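Long-range contacts in galactose-binding like protein (Bacteroides thetaiotaomicron, PDB 7M1A), which probably binds carbohydrate as a SusE-like protein and may help degrade it, the present chain being its calcium-binding, galactose-binding-like C-terminal domain: residues Y91-C96 / R152-K157; V29-I34 / F170-F175; N84-R89 / S163-I168. All coordinates share one frame; numbering follows the deposited sequence.

The three contacts show a beta-sandwich domain from its core to its calcium site and its loops. Contact 1 joins two neighbouring strands of one sheet; contact 2 ties an early loop to a strand of the opposing sheet and holds the calcium ion; contact 3 clasps two loops. The centres of contacts 1 and 2 lie about 15 Å apart, and they meet in the core, where Ile156 CD1 is 3.4 Å from Leu173 CD2. Contact 3 is centred about 18 Å from each of the others and reaches contact 1 through Ile168 and Ile156. Contacts 1 and 3 stand outside the calcium site, the side chains of Ile156 and Pro88 being about 12 and 13 Å from the ion.

Contact 1 of 3, residues Y91-C96 / R152-K157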
loop_
_atom_site.group_PDB
_atom_site.type_symbol
_atom_site.label_atom_id
_atom_site.label_comp_id
_atom_site.label_asym_id
_atom_site.label_seq_id
_atom_site.Cartn_x
_atom_site.Cartn_y
_atom_site.Cartn_z
ATOM N N TYR A 91 -18.998 -4.521 11.614
ATOM C CA TYR A 91 -18.002 -3.646 10.999
ATOM C C TYR A 91 -18.722 -2.508 10.308
ATOM O O TYR A 91 -19.942 -2.530 10.196
ATOM C CB TYR A 91 -17.091 -4.429 10.013
ATOM C CG TYR A 91 -17.772 -5.153 8.869
ATOM C CD1 TYR A 91 -18.431 -6.378 9.049
ATOM C CD2 TYR A 91 -17.714 -4.610 7.588
ATOM C CE1 TYR A 91 -18.984 -7.038 7.954
ATOM C CE2 TYR A 91 -18.266 -5.284 6.498
ATOM C CZ TYR A 91 -18.901 -6.505 6.679
ATOM O OH TYR A 91 -19.443 -7.167 5.605
ATOM N N GLU A 92 -17.942 -1.483 9.947
ATOM C CA GLU A 92 -18.558 -0.300 9.380
ATOM C C GLU A 92 -17.820 0.120 8.110
ATOM O O GLU A 92 -16.598 -0.082 8.007
ATOM C CB GLU A 92 -18.503 0.897 10.339
ATOM C CG GLU A 92 -19.322 0.668 11.602
ATOM C CD GLU A 92 -19.060 1.669 12.704
ATOM O OE1 GLU A 92 -18.125 2.480 12.607
ATOM O OE2 GLU A 92 -19.889 1.699 13.579
ATOM N N VAL A 93 -18.541 0.720 7.149
ATOM C CA VAL A 93 -17.924 1.307 5.960
ATOM C C VAL A 93 -18.109 2.800 6.031
ATOM O O VAL A 93 -19.259 3.250 6.200
ATOM C CB VAL A 93 -18.520 0.723 4.638
ATOM C CG1 VAL A 93 -17.755 1.233 3.427
ATOM C CG2 VAL A 93 -18.546 -0.789 4.715
ATOM N N TRP A 94 -17.028 3.570 5.856
ATOM C CA TRP A 94 -17.049 5.035 5.970
ATOM C C TRP A 94 -16.469 5.593 4.667
ATOM O O TRP A 94 -15.700 4.928 3.938
ATOM C CB TRP A 94 -16.196 5.578 7.145
ATOM C CG TRP A 94 -16.676 5.212 8.497
ATOM C CD1 TRP A 94 -16.849 3.940 9.027
ATOM C CD2 TRP A 94 -17.115 6.127 9.511
ATOM N NE1 TRP A 94 -17.211 4.046 10.400
ATOM C CE2 TRP A 94 -17.428 5.382 10.675
ATOM C CE3 TRP A 94 -17.308 7.517 9.486
ATOM C CZ2 TRP A 94 -17.896 6.043 11.834
ATOM C CZ3 TRP A 94 -17.700 8.179 10.658
ATOM C CH2 TRP A 94 -17.977 7.429 11.811
ATOM N N GLY A 95 -16.837 6.840 4.312
ATOM C CA GLY A 95 -16.331 7.431 3.096
ATOM C C GLY A 95 -16.156 8.938 3.209
ATOM O O GLY A 95 -16.593 9.586 4.205
ATOM N N CYS A 96 -15.328 9.491 2.299
ATOM C CA CYS A 96 -15.277 10.943 2.134
ATOM C C CYS A 96 -14.974 11.262 0.680
ATOM O O CYS A 96 -14.646 10.400 -0.106
ATOM C CB CYS A 96 -14.300 11.627 3.099
ATOM S SG CYS A 96 -12.563 11.126 2.882
ATOM N N ARG A 152 -15.090 9.231 -2.717
ATOM C CA ARG A 152 -14.002 8.615 -3.405
ATOM C C ARG A 152 -13.094 7.782 -2.502
ATOM O O ARG A 152 -12.516 6.824 -3.000
ATOM C CB ARG A 152 -13.146 9.739 -4.021
ATOM C CG ARG A 152 -11.863 9.226 -4.673
ATOM C CD ARG A 152 -11.158 10.247 -5.538
ATOM N NE ARG A 152 -9.891 9.623 -5.944
ATOM C CZ ARG A 152 -9.065 10.225 -6.768
ATOM N NH1 ARG A 152 -9.415 11.385 -7.311
ATOM N NH2 ARG A 152 -7.909 9.670 -7.102
ATOM N N TYR A 153 -13.070 8.044 -1.215
ATOM C CA TYR A 153 -12.160 7.370 -0.289
ATOM C C TYR A 153 -12.986 6.584 0.702
ATOM O O TYR A 153 -14.084 7.042 1.044
ATOM C CB TYR A 153 -11.310 8.424 0.433
ATOM C CG TYR A 153 -10.609 9.290 -0.570
ATOM C CD1 TYR A 153 -9.475 8.867 -1.293
ATOM C CD2 TYR A 153 -11.105 10.568 -0.839
ATOM C CE1 TYR A 153 -8.857 9.736 -2.190
ATOM C CE2 TYR A 153 -10.530 11.410 -1.777
ATOM C CZ TYR A 153 -9.413 10.977 -2.484
ATOM O OH TYR A 153 -8.831 11.819 -3.415
ATOM N N ILE A 154 -12.454 5.454 1.103
ATOM C CA ILE A 154 -13.215 4.536 1.954
ATOM C C ILE A 154 -12.385 4.131 3.153
ATOM O O ILE A 154 -11.168 3.967 3.060
ATOM C CB ILE A 154 -13.594 3.272 1.170
ATOM C CG1 ILE A 154 -14.528 3.624 -0.008
ATOM C CG2 ILE A 154 -14.293 2.227 2.060
ATOM C CD1 ILE A 154 -15.906 4.086 0.345
ATOM N N ARG A 155 -13.040 3.946 4.303
ATOM C CA ARG A 155 -12.442 3.268 5.440
ATOM C C ARG A 155 -13.329 2.084 5.835
ATOM O O ARG A 155 -14.583 2.174 5.818
ATOM C CB ARG A 155 -12.195 4.166 6.647
ATOM C CG ARG A 155 -10.974 5.013 6.444
ATOM C CD ARG A 155 -10.908 6.044 7.575
ATOM N NE ARG A 155 -9.476 5.978 7.992
ATOM C CZ ARG A 155 -9.033 6.625 9.053
ATOM N NH1 ARG A 155 -9.845 7.421 9.764
ATOM N NH2 ARG A 155 -7.786 6.476 9.489
ATOM N N ILE A 156 -12.673 1.005 6.264
ATOM C CA ILE A 156 -13.402 -0.089 6.925
ATOM C C ILE A 156 -12.899 -0.190 8.363
ATOM O O ILE A 156 -11.704 -0.108 8.637
ATOM C CB ILE A 156 -13.267 -1.389 6.135
ATOM C CG1 ILE A 156 -14.117 -1.235 4.837
ATOM C CG2 ILE A 156 -13.730 -2.611 6.939
ATOM C CD1 ILE A 156 -14.011 -2.386 3.863
ATOM N N LYS A 157 -13.868 -0.202 9.315
ATOM C CA LYS A 157 -13.587 -0.349 10.745
ATOM C C LYS A 157 -14.173 -1.686 11.241
ATOM O O LYS A 157 -15.364 -1.921 11.081
ATOM C CB LYS A 157 -14.191 0.856 11.468
ATOM C CG LYS A 157 -14.006 0.875 12.992
ATOM C CD LYS A 157 -14.867 2.019 13.688
ATOM C CE LYS A 157 -14.401 2.184 15.115
ATOM N NZ LYS A 157 -15.104 3.270 15.847
HETATM O O HOH W 1 -17.706 3.613 14.914
#
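Glu92 faces Lys157, Trp94 faces Arg155 and Cys96 faces Tyr153 in three antiparallel hydrogen-bonded pairs, each closed by two backbone bonds. At the far end Arg152 and Tyr153 together oppose Cys96, a classic beta bulge: Cys96 O accepts from Tyr153 N at 3.0 Å and from Arg152 N at 2.9 Å.

The polar face is built around Glu92. Its OE1 takes the indole N-H of Trp94 NE1 at 2.9 Å, in the plane of the ring but 35° out of the carboxylate plane. OE1 also accepts from a water at 2.6 Å, and that water accepts in turn from Lys157 NZ at 2.8 Å. Fully extended, with CG anti to the backbone N (chi1 180°), Lys157 runs alongside, its CD 3.5 Å from Glu92 OE1. Were the Glu92 carboxylate replaced by the methyl of an alanine, the indole N-H and the bridging water would probably lose their acceptor and Lys157 its nearby countercharge. Outside the pair, Arg155 NH2 makes a salt bridge with Asp16, and its NH1 and NE donate hydrogen bonds to Gly104 O and Thr59 OG1.

On the opposite face, Val93 CG1 meets Ile154 CG2 at 3.9 Å and the isoleucines pack on strand 169-176. The strand pair thus turns hydrocarbon to the sandwich core, while on its other face water bridges Glu92 OE1 and Lys157 NZ, opposite charges 4.5 Å apart, beyond a salt bridge.

Contact 2 of 3, residues V29-I34 / F170-F175; sequences VWNGRI and FTELTF. With CA (calcium ion), chain F.
Asn31, Arg33, Thr171 and Glu172 converge on a calcium ion where an early loop of this galactose-binding-like beta-sandwich meets strand 169-176. Asn31 OD1 binds calcium at 2.5 Å and Glu172 OE1 at 2.3 Å, their amide and carboxylate planes only 15° apart; the carbonyl oxygens of Arg33 and Thr171, a water and Tyr28 O complete six ligands. Thr171 and Glu172 form a classic beta bulge opposite Trp74.

Hydrogen bonds fix these ligands. Glu172 sends CG away from its own backbone N (chi1 -169°) and then bends at its second torsion (66°), carrying the carboxylate back to the loop: OE2 accepts from Gly32 N at 2.8 Å, from above the carboxylate plane, and forms a salt bridge with Lys5. Asn31 OD1 also closes an Asx turn by accepting from Arg33 N at 3.0 Å. Leu173 N donates to Val29 O at 2.9 Å.

The buried packing is apolar: Val29 lies across Phe170 at about a right angle and also touches Leu173. On the solvent-facing side Ile34 crosses Thr171 and Glu172, CG2 against Thr171 CG2 and CG1 against Glu172 CB. Val29 CG1 makes a CH-pi contact over one face of the Phe170 ring, 4.0 Å from its centroid.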
loop_
_atom_site.group_PDB
_atom_site.type_symbol
_atom_site.label_atom_id
_atom_site.label_comp_id
_atom_site.label_asym_id
_atom_site.label_seq_id
_atom_site.Cartn_x
_atom_site.Cartn_y
_atom_site.Cartn_z
ATOM N N VAL A 29 -7.868 -7.680 -1.803
ATOM C CA VAL A 29 -9.321 -7.666 -1.590
ATOM C C VAL A 29 -10.028 -6.899 -2.705
ATOM O O VAL A 29 -11.228 -6.770 -2.657
ATOM C CB VAL A 29 -9.743 -7.192 -0.196
ATOM C CG1 VAL A 29 -9.075 -8.046 0.881
ATOM C CG2 VAL A 29 -9.568 -5.687 0.035
ATOM N N TRP A 30 -9.311 -6.459 -3.781
ATOM C CA TRP A 30 -9.960 -5.971 -4.995
ATOM C C TRP A 30 -9.319 -6.562 -6.258
ATOM O O TRP A 30 -9.328 -5.911 -7.272
ATOM C CB TRP A 30 -10.085 -4.432 -4.984
ATOM C CG TRP A 30 -8.763 -3.729 -4.893
ATOM C CD1 TRP A 30 -7.848 -3.565 -5.889
ATOM C CD2 TRP A 30 -8.322 -2.935 -3.766
ATOM N NE1 TRP A 30 -6.793 -2.769 -5.438
ATOM C CE2 TRP A 30 -7.065 -2.333 -4.143
ATOM C CE3 TRP A 30 -8.851 -2.657 -2.480
ATOM C CZ2 TRP A 30 -6.346 -1.492 -3.315
ATOM C CZ3 TRP A 30 -8.135 -1.790 -1.680
ATOM C CH2 TRP A 30 -6.939 -1.206 -2.097
ATOM N N ASN A 31 -8.854 -7.813 -6.142
ATOM C CA ASN A 31 -8.287 -8.499 -7.285
ATOM C C ASN A 31 -9.315 -9.269 -8.098
ATOM O O ASN A 31 -8.900 -9.923 -9.033
ATOM C CB ASN A 31 -7.038 -9.293 -6.843
ATOM C CG ASN A 31 -7.405 -10.516 -6.001
ATOM O OD1 ASN A 31 -8.591 -10.741 -5.708
ATOM N ND2 ASN A 31 -6.391 -11.208 -5.479
ATOM N N GLY A 32 -10.612 -9.198 -7.773
ATOM C CA GLY A 32 -11.675 -9.895 -8.527
ATOM C C GLY A 32 -11.774 -11.376 -8.174
ATOM O O GLY A 32 -12.507 -12.086 -8.906
ATOM N N ARG A 33 -10.941 -11.823 -7.198
ATOM C CA ARG A 33 -10.987 -13.245 -6.870
ATOM C C ARG A 33 -11.506 -13.395 -5.448
ATOM O O ARG A 33 -11.107 -12.705 -4.507
ATOM C CB ARG A 33 -9.595 -13.925 -6.986
ATOM C CG ARG A 33 -9.116 -13.903 -8.420
ATOM C CD ARG A 33 -7.875 -14.778 -8.559
ATOM N NE ARG A 33 -6.794 -13.761 -8.158
ATOM C CZ ARG A 33 -6.084 -12.895 -8.970
ATOM N NH1 ARG A 33 -6.482 -12.597 -10.200
ATOM N NH2 ARG A 33 -5.017 -12.257 -8.459
ATOM N N ILE A 34 -12.451 -14.347 -5.280
ATOM C CA ILE A 34 -12.996 -14.656 -3.980
ATOM C C ILE A 34 -12.346 -15.990 -3.601
ATOM O O ILE A 34 -12.652 -17.044 -4.202
ATOM C CB ILE A 34 -14.549 -14.750 -4.021
ATOM C CG1 ILE A 34 -15.155 -13.366 -4.306
ATOM C CG2 ILE A 34 -15.106 -15.328 -2.724
ATOM C CD1 ILE A 34 -16.562 -13.484 -4.865
ATOM N N PHE A 170 -10.238 -10.993 5.366
ATOM C CA PHE A 170 -11.267 -11.315 4.390
ATOM C C PHE A 170 -10.622 -11.378 3.001
ATOM O O PHE A 170 -9.428 -10.987 2.869
ATOM C CB PHE A 170 -12.493 -10.391 4.404
ATOM C CG PHE A 170 -12.219 -8.989 3.971
ATOM C CD1 PHE A 170 -11.601 -8.082 4.869
ATOM C CD2 PHE A 170 -12.587 -8.530 2.725
ATOM C CE1 PHE A 170 -11.380 -6.748 4.506
ATOM C CE2 PHE A 170 -12.350 -7.183 2.358
ATOM C CZ PHE A 170 -11.725 -6.331 3.250
ATOM N N THR A 171 -11.371 -11.871 1.974
ATOM C CA THR A 171 -10.771 -12.136 0.676
ATOM C C THR A 171 -11.131 -11.093 -0.396
ATOM O O THR A 171 -10.292 -10.931 -1.343
ATOM C CB THR A 171 -11.079 -13.550 0.160
ATOM O OG1 THR A 171 -10.420 -13.746 -1.098
ATOM C CG2 THR A 171 -12.564 -13.810 -0.079
ATOM N N GLU A 172 -12.314 -10.456 -0.389
ATOM C CA GLU A 172 -12.697 -9.595 -1.508
ATOM C C GLU A 172 -13.803 -8.665 -1.034
ATOM O O GLU A 172 -14.638 -9.069 -0.196
ATOM C CB GLU A 172 -13.224 -10.416 -2.716
ATOM C CG GLU A 172 -13.406 -9.635 -4.015
ATOM C CD GLU A 172 -12.115 -9.105 -4.650
ATOM O OE1 GLU A 172 -11.011 -9.501 -4.233
ATOM O OE2 GLU A 172 -12.231 -8.365 -5.629
ATOM N N LEU A 173 -13.840 -7.455 -1.605
ATOM C CA LEU A 173 -15.010 -6.598 -1.479
ATOM C C LEU A 173 -15.361 -6.087 -2.860
ATOM O O LEU A 173 -14.531 -6.164 -3.785
ATOM C CB LEU A 173 -14.814 -5.495 -0.417
ATOM C CG LEU A 173 -13.509 -4.709 -0.443
ATOM C CD1 LEU A 173 -13.473 -3.838 -1.690
ATOM C CD2 LEU A 173 -13.415 -3.884 0.838
ATOM N N THR A 174 -16.602 -5.581 -3.022
ATOM C CA THR A 174 -17.011 -5.011 -4.293
ATOM C C THR A 174 -17.887 -3.801 -3.980
ATOM O O THR A 174 -18.733 -3.863 -3.080
ATOM C CB THR A 174 -17.816 -6.025 -5.125
ATOM O OG1 THR A 174 -16.946 -7.166 -5.321
ATOM C CG2 THR A 174 -18.205 -5.494 -6.488
ATOM N N PHE A 175 -17.714 -2.729 -4.774
ATOM C CA PHE A 175 -18.626 -1.592 -4.745
ATOM C C PHE A 175 -19.324 -1.474 -6.111
ATOM O O PHE A 175 -18.735 -1.730 -7.162
ATOM C CB PHE A 175 -17.942 -0.244 -4.524
ATOM C CG PHE A 175 -17.390 -0.091 -3.137
ATOM C CD1 PHE A 175 -16.163 -0.659 -2.721
ATOM C CD2 PHE A 175 -18.147 0.563 -2.192
ATOM C CE1 PHE A 175 -15.728 -0.530 -1.402
ATOM C CE2 PHE A 175 -17.697 0.680 -0.872
ATOM C CZ PHE A 175 -16.475 0.149 -0.450
HETATM CA CA CA F . -9.602 -11.183 -3.522
HETATM O O HOH W 2 -8.252 -13.102 -3.399
#

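Contact 3 of 3, residues N84-R89 / S163-I168. With EDO (1,2-ethanediol), chain E.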
loop_
_atom_site.group_PDB
_atom_site.type_symbol
_atom_site.label_atom_id
_atom_site.label_comp_id
_atom_site.label_asym_id
_atom_site.label_seq_id
_atom_site.Cartn_x
_atom_site.Cartn_y
_atom_site.Cartn_z
ATOM N N ASN A 84 -15.813 -17.469 11.741
ATOM C CA ASN A 84 -14.783 -18.011 12.620
ATOM C C ASN A 84 -13.530 -17.153 12.391
ATOM O O ASN A 84 -13.479 -16.256 11.538
ATOM C CB ASN A 84 -14.561 -19.500 12.264
ATOM C CG ASN A 84 -14.120 -20.334 13.462
ATOM O OD1 ASN A 84 -13.479 -19.817 14.381
ATOM N ND2 ASN A 84 -14.493 -21.612 13.464
ATOM N N ASP A 85 -12.454 -17.465 13.112
ATOM C CA ASP A 85 -11.145 -16.877 12.870
ATOM C C ASP A 85 -11.278 -15.343 13.047
ATOM O O ASP A 85 -12.042 -14.885 13.910
ATOM C CB ASP A 85 -10.556 -17.378 11.534
ATOM C CG ASP A 85 -9.038 -17.239 11.495
ATOM O OD1 ASP A 85 -8.501 -16.155 11.115
ATOM O OD2 ASP A 85 -8.375 -18.187 11.890
HETATM N N MSE A 86 -10.534 -14.562 12.248
HETATM C CA MSE A 86 -10.583 -13.115 12.386
HETATM C C MSE A 86 -11.566 -12.524 11.358
HETATM O O MSE A 86 -11.515 -11.317 11.044
HETATM C CB MSE A 86 -9.215 -12.444 12.272
HETATM C CG MSE A 86 -8.146 -13.055 13.150
HETATM SE SE MSE A 86 -8.588 -13.159 15.053
HETATM C CE MSE A 86 -8.302 -15.076 15.304
ATOM N N SER A 87 -12.459 -13.340 10.802
ATOM C CA SER A 87 -13.441 -12.845 9.858
ATOM C C SER A 87 -14.338 -11.820 10.543
ATOM O O SER A 87 -14.740 -11.953 11.712
ATOM C CB SER A 87 -14.263 -13.987 9.366
ATOM O OG SER A 87 -13.435 -14.926 8.666
ATOM N N PRO A 88 -14.726 -10.741 9.838
ATOM C CA PRO A 88 -15.485 -9.665 10.525
ATOM C C PRO A 88 -16.907 -10.121 10.854
ATOM O O PRO A 88 -17.567 -10.873 10.102
ATOM C CB PRO A 88 -15.455 -8.533 9.460
ATOM C CG PRO A 88 -15.357 -9.283 8.136
ATOM C CD PRO A 88 -14.443 -10.463 8.409
ATOM N N ARG A 89 -17.382 -9.645 12.022
ATOM C CA ARG A 89 -18.776 -9.927 12.422
ATOM C C ARG A 89 -19.568 -8.622 12.495
ATOM O O ARG A 89 -20.654 -8.532 11.924
ATOM C CB ARG A 89 -18.816 -10.681 13.760
ATOM C CG ARG A 89 -20.234 -10.990 14.205
ATOM C CD ARG A 89 -20.227 -11.872 15.449
ATOM N NE ARG A 89 -21.595 -12.243 15.824
ATOM C CZ ARG A 89 -21.889 -12.977 16.895
ATOM N NH1 ARG A 89 -20.905 -13.355 17.706
ATOM N NH2 ARG A 89 -23.134 -13.390 17.098
ATOM N N SER A 163 -13.918 -14.094 16.489
ATOM C CA SER A 163 -13.175 -14.516 17.683
ATOM C C SER A 163 -13.271 -13.435 18.776
ATOM O O SER A 163 -12.559 -13.525 19.771
ATOM C CB SER A 163 -11.717 -14.793 17.265
ATOM O OG SER A 163 -11.710 -15.906 16.372
ATOM N N ASN A 164 -14.215 -12.506 18.639
ATOM C CA ASN A 164 -14.489 -11.541 19.706
ATOM C C ASN A 164 -13.316 -10.566 19.937
ATOM O O ASN A 164 -13.144 -10.015 21.040
ATOM C CB ASN A 164 -14.918 -12.199 21.032
ATOM C CG ASN A 164 -15.610 -11.204 21.941
ATOM O OD1 ASN A 164 -16.322 -10.318 21.463
ATOM N ND2 ASN A 164 -15.444 -11.358 23.249
ATOM N N ASN A 165 -12.595 -10.218 18.867
ATOM C CA ASN A 165 -11.586 -9.175 18.996
ATOM C C ASN A 165 -11.642 -8.222 17.787
ATOM O O ASN A 165 -12.578 -8.226 16.983
ATOM C CB ASN A 165 -10.190 -9.711 19.366
ATOM C CG ASN A 165 -9.571 -10.565 18.255
ATOM O OD1 ASN A 165 -9.213 -10.072 17.190
ATOM N ND2 ASN A 165 -9.408 -11.880 18.479
ATOM N N TYR A 166 -10.624 -7.346 17.692
ATOM C CA TYR A 166 -10.680 -6.200 16.779
ATOM C C TYR A 166 -9.986 -6.502 15.433
ATOM O O TYR A 166 -10.077 -5.665 14.541
ATOM C CB TYR A 166 -10.010 -4.964 17.401
ATOM C CG TYR A 166 -10.742 -4.348 18.556
ATOM C CD1 TYR A 166 -12.104 -4.088 18.518
ATOM C CD2 TYR A 166 -10.094 -4.180 19.776
ATOM C CE1 TYR A 166 -12.788 -3.503 19.607
ATOM C CE2 TYR A 166 -10.758 -3.629 20.869
ATOM C CZ TYR A 166 -12.113 -3.321 20.795
ATOM O OH TYR A 166 -12.764 -2.751 21.857
ATOM N N ASN A 167 -9.290 -7.662 15.298
ATOM C CA ASN A 167 -8.614 -8.004 14.053
ATOM C C ASN A 167 -9.611 -8.195 12.920
ATOM O O ASN A 167 -10.778 -8.458 13.130
ATOM C CB ASN A 167 -7.666 -9.189 14.302
ATOM C CG ASN A 167 -6.476 -8.734 15.110
ATOM O OD1 ASN A 167 -5.628 -7.974 14.597
ATOM N ND2 ASN A 167 -6.363 -9.188 16.349
ATOM N N ILE A 168 -9.089 -8.163 11.699
ATOM C CA ILE A 168 -9.932 -8.488 10.563
ATOM C C ILE A 168 -9.128 -9.216 9.479
ATOM O O ILE A 168 -7.983 -8.866 9.172
ATOM C CB ILE A 168 -10.651 -7.225 9.989
ATOM C CG1 ILE A 168 -11.636 -7.560 8.861
ATOM C CG2 ILE A 168 -9.615 -6.173 9.560
ATOM C CD1 ILE A 168 -12.506 -6.409 8.444
HETATM C C1 EDO E . -5.468 -16.461 12.444
HETATM O O1 EDO E . -6.081 -16.106 11.230
HETATM C C2 EDO E . -5.409 -17.965 12.609
HETATM O O2 EDO E . -5.029 -18.367 11.350
#
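Met86, present as selenomethionine, crosses Asn165 obliquely, its selenium against the amide, and runs side by side with Asn167, joining a type II' beta turn (Asn84 to Ser87) to an Asx turn begun by Asn165. The first turn leads into strand 88-96 and segment 163-168 into strand 169-176, so the contact brings together the approaches to strands of the two sheets. With CG beside the backbone N (chi1 -50°) and bends at the next two torsions, Met86 SE reaches Asn165 ND2 at 3.7 Å and its CE lies 3.7 Å from Ser163 OG.

One polar side-chain bond clamps the two loops: Ser163 OG donates to Asp85 O at 2.7 Å, its hydroxyl lying above the carbonyl plane, 45° out of it. The donating loop, 163-168, is braced from within. Asn165 OD1 accepts from Asn167 N at 3.1 Å in its carbonyl plane and from Asn167 ND2 above that plane, with Asn161 ND2 as a further donor. Asn167 in turn is anchored by Thr47 and Gly50.

A 1,2-ethanediol, probably from the crystallisation liquor, lies by Asp85, bonded also to His46 and Lys80; its approach to Asp85 is so short that the detail is doubtful.

Nearer Ile168, Met86 O receives a CA-H...O contact from Ile168 CA at 3.3 Å; beyond it the packing is apolar. The extended Ile168 chain crosses toward the proline ring, its CD1 resting 3.8 Å from Pro88 CB.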